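Local structure of 2,3-bisphosphoglycerate-independent phosphoglycerate mutase (Pyrococcus horikoshii, 2ZKT) at residues 34-39 and 329-334; 247-252 and 288-293; 297-302 and 324-329; 340-345 and 398-403. The protein probably interconverts 2-phosphoglycerate and 3-phosphoglycerate in glycolysis, as a metal-binding phosphoglycerate mutase that does not depend on 2,3-bisphosphoglycerate. All coordinates share one frame; numbering follows the deposited sequence.

Contact 1. Residues 34-39 and 329-334; sequences TPNMDK and YILDHV
Asn36 and Leu331 mark the closest backbone approach, their CA atoms 8.3 Å apart: the first turn of helix 35-43 sits beside the C-terminal part of helix 313-331. Both bonds from CA to CB are directed at the partner helix, but the two side chains run antiparallel, one alongside the other, instead of meeting head-on. Leu331 does the touching with a single methyl. Its CD1 lies 4.1 Å from Asn36 OD1 on one hand and 4.1 Å from Lys39 CE on the other, at van der Waals range. These are two helices of the layer that packs on one face of the central mixed sheet, and the gap between them is bridged more firmly two turns back along helix 313-331, where the Asp324 carboxylate accepts hydrogen bonds from the backbone N of both Asn36 and Met37. Lys39 leaves its helix with CG anti to the backbone N (chi1 176°), and bends at chi2 and chi3 bring CE to the leucine methyl. Its NZ stays 5.7 Å from Asp332 OD1, where the opposite charges may attract weakly, though they form no salt bridge. Lys39 also packs on Asn24 of the second subunit.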
loop_
_atom_site.group_PDB
_atom_site.type_symbol
_atom_site.label_atom_id
_atom_site.label_comp_id
_atom_site.label_asym_id
_atom_site.label_seq_id
_atom_site.Cartn_x
_atom_site.Cartn_y
_atom_site.Cartn_z
ATOM N N THR B 34 3.415 -0.027 -0.009
ATOM C CA THR B 34 4.648 -0.496 -0.651
ATOM C C THR B 34 5.895 -0.028 0.102
ATOM O O THR B 34 6.706 0.739 -0.432
ATOM C CB THR B 34 4.733 0.042 -2.097
ATOM O OG1 THR B 34 4.776 1.481 -2.062
ATOM C CG2 THR B 34 3.502 -0.383 -2.904
ATOM N N PRO B 35 6.090 -0.521 1.340
ATOM C CA PRO B 35 7.257 -0.116 2.138
ATOM C C PRO B 35 8.636 -0.335 1.506
ATOM O O PRO B 35 9.569 0.408 1.801
ATOM C CB PRO B 35 7.072 -0.908 3.435
ATOM C CG PRO B 35 6.428 -2.182 2.959
ATOM C CD PRO B 35 5.382 -1.655 1.981
ATOM N N ASN B 36 8.774 -1.348 0.640
ATOM C CA ASN B 36 10.065 -1.640 -0.001
ATOM C C ASN B 36 10.427 -0.656 -1.117
ATOM O O ASN B 36 11.565 -0.183 -1.191
ATOM C CB ASN B 36 10.086 -3.090 -0.519
ATOM C CG ASN B 36 10.201 -4.111 0.623
ATOM O OD1 ASN B 36 11.224 -4.183 1.298
ATOM N ND2 ASN B 36 9.137 -4.884 0.849
ATOM N N MET B 37 9.472 -0.334 -1.982
ATOM C CA MET B 37 9.759 0.635 -3.035
ATOM C C MET B 37 9.966 2.024 -2.386
ATOM O O MET B 37 10.796 2.817 -2.856
ATOM C CB MET B 37 8.630 0.647 -4.089
ATOM C CG MET B 37 8.639 -0.626 -4.970
ATOM S SD MET B 37 7.427 -0.695 -6.331
ATOM C CE MET B 37 6.014 -1.547 -5.541
ATOM N N ASP B 38 9.241 2.313 -1.295
ATOM C CA ASP B 38 9.400 3.600 -0.596
ATOM C C ASP B 38 10.814 3.685 0.003
ATOM O O ASP B 38 11.429 4.756 0.024
ATOM C CB ASP B 38 8.375 3.763 0.546
ATOM C CG ASP B 38 6.932 3.889 0.040
ATOM O OD1 ASP B 38 6.724 3.825 -1.200
ATOM O OD2 ASP B 38 6.011 4.048 0.888
ATOM N N LYS B 39 11.316 2.556 0.505
ATOM C CA LYS B 39 12.654 2.505 1.085
ATOM C C LYS B 39 13.677 2.796 -0.022
ATOM O O LYS B 39 14.618 3.580 0.166
ATOM C CB LYS B 39 12.913 1.111 1.682
ATOM C CG LYS B 39 14.323 0.922 2.228
ATOM C CD LYS B 39 14.920 -0.410 1.771
ATOM C CE LYS B 39 14.144 -1.602 2.344
ATOM N NZ LYS B 39 15.013 -2.566 3.093
ATOM N N TYR B 329 11.727 -9.398 -1.263
ATOM C CA TYR B 329 12.494 -10.643 -1.233
ATOM C C TYR B 329 13.865 -10.397 -1.888
ATOM O O TYR B 329 14.914 -10.695 -1.299
ATOM C CB TYR B 329 11.752 -11.752 -1.998
ATOM C CG TYR B 329 12.557 -13.033 -2.129
ATOM C CD1 TYR B 329 12.621 -13.959 -1.076
ATOM C CD2 TYR B 329 13.305 -13.291 -3.283
ATOM C CE1 TYR B 329 13.414 -15.107 -1.174
ATOM C CE2 TYR B 329 14.106 -14.430 -3.389
ATOM C CZ TYR B 329 14.160 -15.334 -2.334
ATOM O OH TYR B 329 14.976 -16.445 -2.439
ATOM N N ILE B 330 13.852 -9.845 -3.107
ATOM C CA ILE B 330 15.089 -9.564 -3.831
ATOM C C ILE B 330 16.056 -8.709 -3.021
ATOM O O ILE B 330 17.257 -9.000 -2.971
ATOM C CB ILE B 330 14.818 -8.841 -5.174
ATOM C CG1 ILE B 330 13.991 -9.748 -6.095
ATOM C CG2 ILE B 330 16.136 -8.460 -5.835
ATOM C CD1 ILE B 330 13.460 -9.046 -7.342
ATOM N N LEU B 331 15.542 -7.648 -2.394
ATOM C CA LEU B 331 16.394 -6.763 -1.599
ATOM C C LEU B 331 17.088 -7.493 -0.444
ATOM O O LEU B 331 18.195 -7.109 -0.038
ATOM C CB LEU B 331 15.578 -5.581 -1.039
ATOM C CG LEU B 331 14.997 -4.589 -2.063
ATOM C CD1 LEU B 331 14.345 -3.424 -1.324
ATOM C CD2 LEU B 331 16.106 -4.073 -2.984
ATOM N N ASP B 332 16.443 -8.538 0.084
ATOM C CA ASP B 332 17.016 -9.301 1.199
ATOM C C ASP B 332 18.126 -10.252 0.767
ATOM O O ASP B 332 18.805 -10.838 1.613
ATOM C CB ASP B 332 15.935 -10.120 1.928
ATOM C CG ASP B 332 14.976 -9.252 2.727
ATOM O OD1 ASP B 332 15.442 -8.261 3.340
ATOM O OD2 ASP B 332 13.762 -9.566 2.759
ATOM N N HIS B 333 18.315 -10.404 -0.547
ATOM C CA HIS B 333 19.339 -11.319 -1.054
ATOM C C HIS B 333 20.365 -10.675 -1.980
ATOM O O HIS B 333 21.138 -11.385 -2.628
ATOM C CB HIS B 333 18.671 -12.490 -1.785
ATOM C CG HIS B 333 17.788 -13.322 -0.904
ATOM N ND1 HIS B 333 16.406 -13.287 -0.980
ATOM C CD2 HIS B 333 18.087 -14.240 0.053
ATOM C CE1 HIS B 333 15.894 -14.144 -0.108
ATOM N NE2 HIS B 333 16.892 -14.736 0.531
ATOM N N VAL B 334 20.381 -9.344 -2.052
ATOM C CA VAL B 334 21.346 -8.662 -2.920
ATOM C C VAL B 334 21.984 -7.460 -2.234
ATOM O O VAL B 334 21.384 -6.840 -1.351
ATOM C CB VAL B 334 20.688 -8.166 -4.244
ATOM C CG1 VAL B 334 19.966 -9.316 -4.930
ATOM C CG2 VAL B 334 19.728 -7.005 -3.958
#

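Contact 2. Residues 247-252 and 288-293; sequences AGVIAV and VELLKD
Leu290 reaches across from helix 280-291 to strand 246-249, meeting Ala247 and Val249 with its outer atoms. Its CA is 6.9 Å from that of Ala247, and the whole contact can be told along this one side chain. CB meets Val297 of the adjacent strand 296-301. The first torsion sets CG beside the backbone N and anti to the carbonyl carbon (chi1 -63°), and the chain then runs out extended, with CD1 anti to CA (chi2 169°). CG itself stands farther back, 4.4 Å from Ala247 CB. At the fork the two methyls part. CD2 is 4.2 Å from Ala247 CB, while CD1 carries on over the strand, where it sits 4.0 Å from Ala247 CB and 3.7 Å from Val249 CG2.

This is the middle of a beta-alpha-beta crossover: helix 280-291 lies in the connection from strand 265-267 to strand 296-301, parallel strands on either side of 246-249, and so the strand it crosses is the one it packs on. Tyr267 of strand 265-267 also touches Leu290, which brings all three strands to one leucine.

Ala247 and Val249, two residues apart, both direct CB at the helix, as the alternation of a strand requires. The side chain of Val249 crosses Leu290 obliquely, and the methyl it offers is the one anti to its carbonyl carbon.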
loop_
_atom_site.group_PDB
_atom_site.type_symbol
_atom_site.label_atom_id
_atom_site.label_comp_id
_atom_site.label_asym_id
_atom_site.label_seq_id
_atom_site.Cartn_x
_atom_site.Cartn_y
_atom_site.Cartn_z
ATOM N N ALA B 247 19.913 -11.610 -18.955
ATOM C CA ALA B 247 18.841 -12.593 -18.778
ATOM C C ALA B 247 17.551 -11.906 -18.320
ATOM O O ALA B 247 17.587 -10.826 -17.731
ATOM C CB ALA B 247 19.252 -13.642 -17.745
ATOM N N GLY B 248 16.411 -12.541 -18.585
ATOM C CA GLY B 248 15.135 -11.966 -18.172
ATOM C C GLY B 248 14.129 -12.981 -17.634
ATOM O O GLY B 248 14.005 -14.097 -18.151
ATOM N N VAL B 249 13.420 -12.594 -16.575
ATOM C CA VAL B 249 12.388 -13.438 -15.979
ATOM C C VAL B 249 11.079 -12.894 -16.548
ATOM O O VAL B 249 10.606 -11.831 -16.136
ATOM C CB VAL B 249 12.380 -13.307 -14.441
ATOM C CG1 VAL B 249 11.219 -14.100 -13.857
ATOM C CG2 VAL B 249 13.699 -13.796 -13.879
ATOM N N ILE B 250 10.489 -13.615 -17.498
ATOM C CA ILE B 250 9.271 -13.133 -18.139
ATOM C C ILE B 250 8.257 -14.244 -18.401
ATOM O O ILE B 250 8.632 -15.385 -18.665
ATOM C CB ILE B 250 9.631 -12.481 -19.485
ATOM C CG1 ILE B 250 10.853 -11.567 -19.294
ATOM C CG2 ILE B 250 8.421 -11.732 -20.052
ATOM C CD1 ILE B 250 11.440 -11.041 -20.584
ATOM N N ALA B 251 6.970 -13.898 -18.342
ATOM C CA ALA B 251 5.911 -14.876 -18.590
ATOM C C ALA B 251 5.130 -14.545 -19.869
ATOM O O ALA B 251 4.984 -15.398 -20.754
ATOM C CB ALA B 251 4.956 -14.951 -17.380
ATOM N N VAL B 252 4.636 -13.310 -19.976
ATOM C CA VAL B 252 3.865 -12.906 -21.155
ATOM C C VAL B 252 4.655 -13.093 -22.452
ATOM O O VAL B 252 5.813 -12.674 -22.563
ATOM C CB VAL B 252 3.417 -11.438 -21.057
ATOM C CG1 VAL B 252 2.361 -11.139 -22.116
ATOM C CG2 VAL B 252 2.871 -11.169 -19.675
ATOM N N VAL B 288 17.160 -13.449 -8.526
ATOM C CA VAL B 288 18.325 -13.507 -7.643
ATOM C C VAL B 288 19.339 -14.551 -8.135
ATOM O O VAL B 288 20.554 -14.315 -8.098
ATOM C CB VAL B 288 17.911 -13.864 -6.201
ATOM C CG1 VAL B 288 19.143 -13.855 -5.287
ATOM C CG2 VAL B 288 16.863 -12.877 -5.705
ATOM N N GLU B 289 18.837 -15.706 -8.587
ATOM C CA GLU B 289 19.707 -16.769 -9.101
ATOM C C GLU B 289 20.492 -16.257 -10.308
ATOM O O GLU B 289 21.724 -16.333 -10.340
ATOM C CB GLU B 289 18.889 -17.996 -9.542
ATOM C CG GLU B 289 18.372 -18.899 -8.424
ATOM C CD GLU B 289 17.668 -20.140 -8.971
ATOM O OE1 GLU B 289 18.323 -20.938 -9.689
ATOM O OE2 GLU B 289 16.456 -20.318 -8.693
ATOM N N LEU B 290 19.760 -15.739 -11.301
ATOM C CA LEU B 290 20.358 -15.215 -12.535
ATOM C C LEU B 290 21.404 -14.115 -12.317
ATOM O O LEU B 290 22.365 -14.013 -13.080
ATOM C CB LEU B 290 19.261 -14.702 -13.479
ATOM C CG LEU B 290 18.272 -15.768 -13.975
ATOM C CD1 LEU B 290 17.089 -15.083 -14.657
ATOM C CD2 LEU B 290 18.980 -16.746 -14.927
ATOM N N LEU B 291 21.222 -13.291 -11.284
ATOM C CA LEU B 291 22.191 -12.228 -11.023
ATOM C C LEU B 291 23.583 -12.818 -10.801
ATOM O O LEU B 291 24.594 -12.164 -11.070
ATOM C CB LEU B 291 21.765 -11.390 -9.802
ATOM C CG LEU B 291 20.792 -10.227 -10.098
ATOM C CD1 LEU B 291 20.257 -9.643 -8.795
ATOM C CD2 LEU B 291 21.517 -9.142 -10.895
ATOM N N LYS B 292 23.628 -14.065 -10.326
ATOM C CA LYS B 292 24.900 -14.745 -10.069
ATOM C C LYS B 292 25.673 -15.128 -11.339
ATOM O O LYS B 292 26.877 -15.358 -11.272
ATOM C CB LYS B 292 24.670 -16.009 -9.219
ATOM C CG LYS B 292 24.245 -15.726 -7.777
ATOM C CD LYS B 292 23.890 -17.009 -7.043
ATOM C CE LYS B 292 23.375 -16.717 -5.634
ATOM N NZ LYS B 292 22.883 -17.952 -4.943
ATOM N N ASP B 293 24.999 -15.195 -12.491
ATOM C CA ASP B 293 25.689 -15.568 -13.732
ATOM C C ASP B 293 25.501 -14.584 -14.889
ATOM O O ASP B 293 26.021 -14.795 -15.988
ATOM C CB ASP B 293 25.241 -16.966 -14.189
ATOM C CG ASP B 293 25.637 -18.060 -13.205
ATOM O OD1 ASP B 293 26.853 -18.197 -12.917
ATOM O OD2 ASP B 293 24.731 -18.782 -12.725
#

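Contact 3. Residues 297-302 and 324-329; sequences VFLHFK and DRMIGY
Met326 of helix 313-331 meets Leu299 and Phe301 of strand 296-301, and its long thioether closes a wide gap: the CA atoms of Phe301 and Met326 are 9.8 Å apart. The apolar contacts come first. Met326 starts out straight from its helix, CG anti to the backbone N (chi1 170°), and turns at the last torsion (chi3 78°), which sets the SD-CE bond across the strand direction and roughly parallel to the sheet, SD and CE both facing Leu299. Leu299 comes the other way, and the two side chains meet tip to tip: Leu299 CD2 lies 3.9 Å from Met326 CE and 4.0 Å from Met326 SD. The same CE also approaches Phe301, more loosely, at 4.4 Å from its CB. Ala284 of helix 280-291 touches Met326 as well.

The second kind of interaction is a Met-aromatic contact. Met326 SD stands 5.3 Å from the centroid of the Phe301 ring, 42° off the ring normal, oblique to the ring and neither over its centre nor in its plane.

In the fold, helix 313-331 forms a beta-alpha-beta crossover from strand 296-301 to the parallel strand 339-344, skipping over strand 6-12. His300, between the two contact residues, directs its CB away from the helix; its NE2 makes a weak hydrogen bond to the zinc ligand Asp13.

The partners are methyls, a thioether sulfur and the flank of an aromatic side chain. The contact therefore rests mainly on dispersion, tighter at Leu299 than at Phe301, in a layer that backs the strand leading to the metal site.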
loop_
_atom_site.group_PDB
_atom_site.type_symbol
_atom_site.label_atom_id
_atom_site.label_comp_id
_atom_site.label_asym_id
_atom_site.label_seq_id
_atom_site.Cartn_x
_atom_site.Cartn_y
_atom_site.Cartn_z
ATOM N N VAL B 297 19.940 -8.147 -15.458
ATOM C CA VAL B 297 18.745 -8.976 -15.336
ATOM C C VAL B 297 17.483 -8.120 -15.434
ATOM O O VAL B 297 17.378 -7.057 -14.805
ATOM C CB VAL B 297 18.735 -9.774 -13.981
ATOM C CG1 VAL B 297 17.377 -10.436 -13.754
ATOM C CG2 VAL B 297 19.829 -10.849 -14.004
ATOM N N PHE B 298 16.529 -8.596 -16.231
ATOM C CA PHE B 298 15.256 -7.913 -16.443
ATOM C C PHE B 298 14.122 -8.774 -15.862
ATOM O O PHE B 298 14.028 -9.966 -16.148
ATOM C CB PHE B 298 15.047 -7.697 -17.955
ATOM C CG PHE B 298 13.673 -7.207 -18.322
ATOM C CD1 PHE B 298 13.245 -5.927 -17.950
ATOM C CD2 PHE B 298 12.794 -8.031 -19.026
ATOM C CE1 PHE B 298 11.954 -5.476 -18.276
ATOM C CE2 PHE B 298 11.496 -7.591 -19.356
ATOM C CZ PHE B 298 11.076 -6.312 -18.981
ATOM N N LEU B 299 13.267 -8.171 -15.041
ATOM C CA LEU B 299 12.145 -8.882 -14.423
ATOM C C LEU B 299 10.832 -8.191 -14.801
ATOM O O LEU B 299 10.675 -6.975 -14.616
ATOM C CB LEU B 299 12.310 -8.899 -12.893
ATOM C CG LEU B 299 11.143 -9.431 -12.043
ATOM C CD1 LEU B 299 10.743 -10.830 -12.483
ATOM C CD2 LEU B 299 11.558 -9.439 -10.582
ATOM N N HIS B 300 9.892 -8.969 -15.329
ATOM C CA HIS B 300 8.600 -8.431 -15.748
ATOM C C HIS B 300 7.441 -9.005 -14.913
ATOM O O HIS B 300 7.423 -10.195 -14.593
ATOM C CB HIS B 300 8.410 -8.732 -17.241
ATOM C CG HIS B 300 7.247 -8.023 -17.869
ATOM N ND1 HIS B 300 5.952 -8.497 -17.791
ATOM C CD2 HIS B 300 7.186 -6.876 -18.591
ATOM C CE1 HIS B 300 5.141 -7.673 -18.441
ATOM N NE2 HIS B 300 5.866 -6.682 -18.936
ATOM N N PHE B 301 6.491 -8.142 -14.549
ATOM C CA PHE B 301 5.307 -8.523 -13.758
ATOM C C PHE B 301 4.115 -7.933 -14.507
ATOM O O PHE B 301 3.930 -6.719 -14.513
ATOM C CB PHE B 301 5.397 -7.913 -12.350
ATOM C CG PHE B 301 4.265 -8.311 -11.435
ATOM C CD1 PHE B 301 4.147 -9.630 -10.977
ATOM C CD2 PHE B 301 3.317 -7.365 -11.023
ATOM C CE1 PHE B 301 3.104 -9.999 -10.120
ATOM C CE2 PHE B 301 2.267 -7.720 -10.167
ATOM C CZ PHE B 301 2.160 -9.042 -9.710
ATOM N N LYS B 302 3.294 -8.787 -15.121
ATOM C CA LYS B 302 2.156 -8.331 -15.939
ATOM C C LYS B 302 0.785 -8.001 -15.311
ATOM O O LYS B 302 0.156 -6.994 -15.679
ATOM C CB LYS B 302 1.932 -9.353 -17.070
ATOM C CG LYS B 302 0.862 -8.970 -18.087
ATOM C CD LYS B 302 1.236 -7.699 -18.848
ATOM C CE LYS B 302 0.442 -7.577 -20.152
ATOM N NZ LYS B 302 -1.026 -7.747 -19.941
ATOM N N ASP B 324 5.527 -5.395 -4.359
ATOM C CA ASP B 324 6.415 -4.850 -3.332
ATOM C C ASP B 324 7.055 -5.969 -2.516
ATOM O O ASP B 324 8.258 -5.918 -2.213
ATOM C CB ASP B 324 5.675 -3.881 -2.393
ATOM C CG ASP B 324 6.635 -2.954 -1.636
ATOM O OD1 ASP B 324 7.360 -2.177 -2.306
ATOM O OD2 ASP B 324 6.676 -2.998 -0.378
ATOM N N ARG B 325 6.266 -6.987 -2.165
ATOM C CA ARG B 325 6.800 -8.120 -1.401
ATOM C C ARG B 325 7.818 -8.867 -2.273
ATOM O O ARG B 325 8.865 -9.307 -1.787
ATOM C CB ARG B 325 5.674 -9.074 -0.971
ATOM C CG ARG B 325 4.585 -8.388 -0.155
ATOM C CD ARG B 325 3.568 -9.373 0.426
ATOM N NE ARG B 325 2.359 -8.657 0.848
ATOM C CZ ARG B 325 1.232 -8.601 0.133
ATOM N NH1 ARG B 325 1.150 -9.231 -1.038
ATOM N NH2 ARG B 325 0.194 -7.889 0.574
ATOM N N MET B 326 7.498 -9.005 -3.563
ATOM C CA MET B 326 8.399 -9.672 -4.506
ATOM C C MET B 326 9.732 -8.921 -4.475
ATOM O O MET B 326 10.804 -9.534 -4.396
ATOM C CB MET B 326 7.800 -9.640 -5.929
ATOM C CG MET B 326 8.748 -10.099 -7.030
ATOM S SD MET B 326 8.038 -9.925 -8.703
ATOM C CE MET B 326 8.259 -8.081 -8.983
ATOM N N ILE B 327 9.659 -7.587 -4.528
ATOM C CA ILE B 327 10.858 -6.744 -4.495
ATOM C C ILE B 327 11.544 -6.872 -3.133
ATOM O O ILE B 327 12.772 -6.927 -3.051
ATOM C CB ILE B 327 10.492 -5.259 -4.764
ATOM C CG1 ILE B 327 10.029 -5.110 -6.226
ATOM C CG2 ILE B 327 11.693 -4.343 -4.469
ATOM C CD1 ILE B 327 8.967 -4.050 -6.435
ATOM N N GLY B 328 10.739 -6.923 -2.069
ATOM C CA GLY B 328 11.289 -7.065 -0.725
ATOM C C GLY B 328 12.146 -8.322 -0.601
ATOM O O GLY B 328 13.174 -8.327 0.087
ATOM N N TYR B 329 11.727 -9.398 -1.263
ATOM C CA TYR B 329 12.494 -10.643 -1.233
ATOM C C TYR B 329 13.865 -10.397 -1.888
ATOM O O TYR B 329 14.914 -10.695 -1.299
ATOM C CB TYR B 329 11.752 -11.752 -1.998
ATOM C CG TYR B 329 12.557 -13.033 -2.129
ATOM C CD1 TYR B 329 12.621 -13.959 -1.076
ATOM C CD2 TYR B 329 13.305 -13.291 -3.283
ATOM C CE1 TYR B 329 13.414 -15.107 -1.174
ATOM C CE2 TYR B 329 14.106 -14.430 -3.389
ATOM C CZ TYR B 329 14.160 -15.334 -2.334
ATOM O OH TYR B 329 14.976 -16.445 -2.439
#

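Contact 4. Residues 340-345 and 398-403; sequences VIAITG and PIMMDL
Val340 and Leu403 cross at about a right angle, whereas Met400 lays the end of its chain against Ala342. In the first pair the valine fork sits at the base of the leucine: Val340 CG1 is 4.1 Å from both Leu403 CB and Leu403 CD1, and Val340 CG2 lies 4.1 Å from the backbone O of Leu403. With CG1 anti to the backbone N (chi1 177°), both valine methyls spread toward the helix.

Met400 has to turn to reach the strand, since its CB does not aim straight at it. The extended chi2 carries Met400 SD to 3.6 Å from Ala342 CB, and a bend at chi3 (88°) folds Met400 CE back against the same methyl, at 3.7 Å from Ala342 CB; CE also lies 3.8 Å from the carbonyl O of Val340.

Strand 340-344 and helix 398-403 run nearly antiparallel, at 162°, with their axes 9.0 Å apart at closest. This is one side of an alpha/beta/alpha sandwich: Val340 and Ala342 turn to helix 396-403, while Ile341 and Ile343 serve the other face. Cut back to an alanine, Val340 would lose both branch methyls, which would probably open a gap beneath Leu403 and leave its side chain freer to turn. Leu403 also packs on Ile365 of the adjoining strand 361-366, and its O accepts a hydrogen bond from Arg5 NH2.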
loop_
_atom_site.group_PDB
_atom_site.type_symbol
_atom_site.label_atom_id
_atom_site.label_comp_id
_atom_site.label_asym_id
_atom_site.label_seq_id
_atom_site.Cartn_x
_atom_site.Cartn_y
_atom_site.Cartn_z
ATOM N N VAL B 340 22.747 -2.298 -9.278
ATOM C CA VAL B 340 22.022 -1.059 -9.507
ATOM C C VAL B 340 20.598 -1.467 -9.855
ATOM O O VAL B 340 20.378 -2.191 -10.830
ATOM C CB VAL B 340 22.624 -0.286 -10.676
ATOM C CG1 VAL B 340 21.802 0.970 -10.942
ATOM C CG2 VAL B 340 24.082 0.056 -10.363
ATOM N N ILE B 341 19.629 -1.012 -9.060
ATOM C CA ILE B 341 18.246 -1.381 -9.316
ATOM C C ILE B 341 17.352 -0.248 -9.828
ATOM O O ILE B 341 17.386 0.889 -9.334
ATOM C CB ILE B 341 17.601 -2.016 -8.052
ATOM C CG1 ILE B 341 16.187 -2.512 -8.381
ATOM C CG2 ILE B 341 17.558 -1.004 -6.928
ATOM C CD1 ILE B 341 15.539 -3.308 -7.256
ATOM N N ALA B 342 16.546 -0.579 -10.839
ATOM C CA ALA B 342 15.631 0.381 -11.428
ATOM C C ALA B 342 14.239 -0.240 -11.477
ATOM O O ALA B 342 14.077 -1.414 -11.829
ATOM C CB ALA B 342 16.100 0.771 -12.838
ATOM N N ILE B 343 13.230 0.543 -11.116
ATOM C CA ILE B 343 11.864 0.041 -11.129
ATOM C C ILE B 343 10.930 1.044 -11.789
ATOM O O ILE B 343 10.956 2.240 -11.487
ATOM C CB ILE B 343 11.364 -0.232 -9.692
ATOM C CG1 ILE B 343 12.255 -1.286 -9.022
ATOM C CG2 ILE B 343 9.902 -0.688 -9.726
ATOM C CD1 ILE B 343 11.970 -1.510 -7.545
ATOM N N THR B 344 10.104 0.562 -12.707
ATOM C CA THR B 344 9.144 1.448 -13.349
ATOM C C THR B 344 8.111 0.620 -14.107
ATOM O O THR B 344 7.999 -0.586 -13.941
ATOM C CB THR B 344 9.907 2.364 -14.319
ATOM O OG1 THR B 344 9.031 3.398 -14.782
ATOM C CG2 THR B 344 10.397 1.561 -15.530
ATOM N N GLY B 345 7.313 1.317 -14.929
ATOM C CA GLY B 345 6.397 0.600 -15.804
ATOM C C GLY B 345 6.728 0.903 -17.266
ATOM O O GLY B 345 7.279 1.944 -17.597
ATOM N N PRO B 398 20.883 3.426 -20.535
ATOM C CA PRO B 398 22.160 4.162 -20.560
ATOM C C PRO B 398 22.530 4.697 -19.175
ATOM O O PRO B 398 23.691 4.617 -18.749
ATOM C CB PRO B 398 21.892 5.288 -21.559
ATOM C CG PRO B 398 20.972 4.627 -22.554
ATOM C CD PRO B 398 19.997 3.876 -21.637
ATOM N N ILE B 399 21.541 5.255 -18.469
ATOM C CA ILE B 399 21.812 5.779 -17.130
ATOM C C ILE B 399 22.167 4.619 -16.175
ATOM O O ILE B 399 23.010 4.772 -15.284
ATOM C CB ILE B 399 20.585 6.573 -16.591
ATOM C CG1 ILE B 399 20.480 7.912 -17.334
ATOM C CG2 ILE B 399 20.697 6.796 -15.086
ATOM C CD1 ILE B 399 19.181 8.671 -17.029
ATOM N N MET B 400 21.519 3.464 -16.357
ATOM C CA MET B 400 21.817 2.313 -15.501
ATOM C C MET B 400 23.216 1.825 -15.820
ATOM O O MET B 400 24.004 1.544 -14.916
ATOM C CB MET B 400 20.842 1.157 -15.739
ATOM C CG MET B 400 19.520 1.309 -15.062
ATOM S SD MET B 400 18.440 -0.060 -15.457
ATOM C CE MET B 400 18.900 -1.241 -14.171
ATOM N N MET B 401 23.518 1.729 -17.115
ATOM C CA MET B 401 24.826 1.256 -17.554
ATOM C C MET B 401 25.935 2.168 -17.058
ATOM O O MET B 401 27.021 1.698 -16.714
ATOM C CB MET B 401 24.869 1.129 -19.087
ATOM C CG MET B 401 24.102 -0.090 -19.632
ATOM S SD MET B 401 24.821 -1.678 -19.108
ATOM C CE MET B 401 23.453 -2.828 -19.421
ATOM N N ASP B 402 25.653 3.470 -16.993
ATOM C CA ASP B 402 26.655 4.423 -16.517
ATOM C C ASP B 402 26.885 4.255 -15.009
ATOM O O ASP B 402 28.008 4.312 -14.517
ATOM C CB ASP B 402 26.198 5.855 -16.849
ATOM C CG ASP B 402 27.294 6.866 -16.491
ATOM O OD1 ASP B 402 28.412 6.719 -16.991
ATOM O OD2 ASP B 402 27.019 7.808 -15.751
ATOM N N LEU B 403 25.769 4.064 -14.260
ATOM C CA LEU B 403 25.915 3.837 -12.825
ATOM C C LEU B 403 26.653 2.517 -12.556
ATOM O O LEU B 403 27.295 2.316 -11.529
ATOM C CB LEU B 403 24.524 3.756 -12.190
ATOM C CG LEU B 403 23.821 5.123 -12.079
ATOM C CD1 LEU B 403 22.316 4.969 -11.858
ATOM C CD2 LEU B 403 24.334 5.973 -10.908
#

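In the fold
Contacts 2, 3 and 4 pack helices on one mixed sheet, at strands 246-249, 296-301 and 339-344; the first two are neighbours, and strand 6-12 separates the second from the third. Helices 280-291 and 313-331 lie on one face, helix 396-403 of contact 4 on the other. Contact 3 is central: its centre is 9 Å from contact 1, with which it shares helix 313-331 and Tyr329, 10 Å from contact 2 and 14 Å from contact 4. Contact 1 joins two helices at the surface of the first layer and spans residues 34 to 334, within which contacts 2 and 3 follow in turn; contact 4 comes later. Ile343 touches Met37 and Ile327, tying both layers into a single metalloenzyme domain.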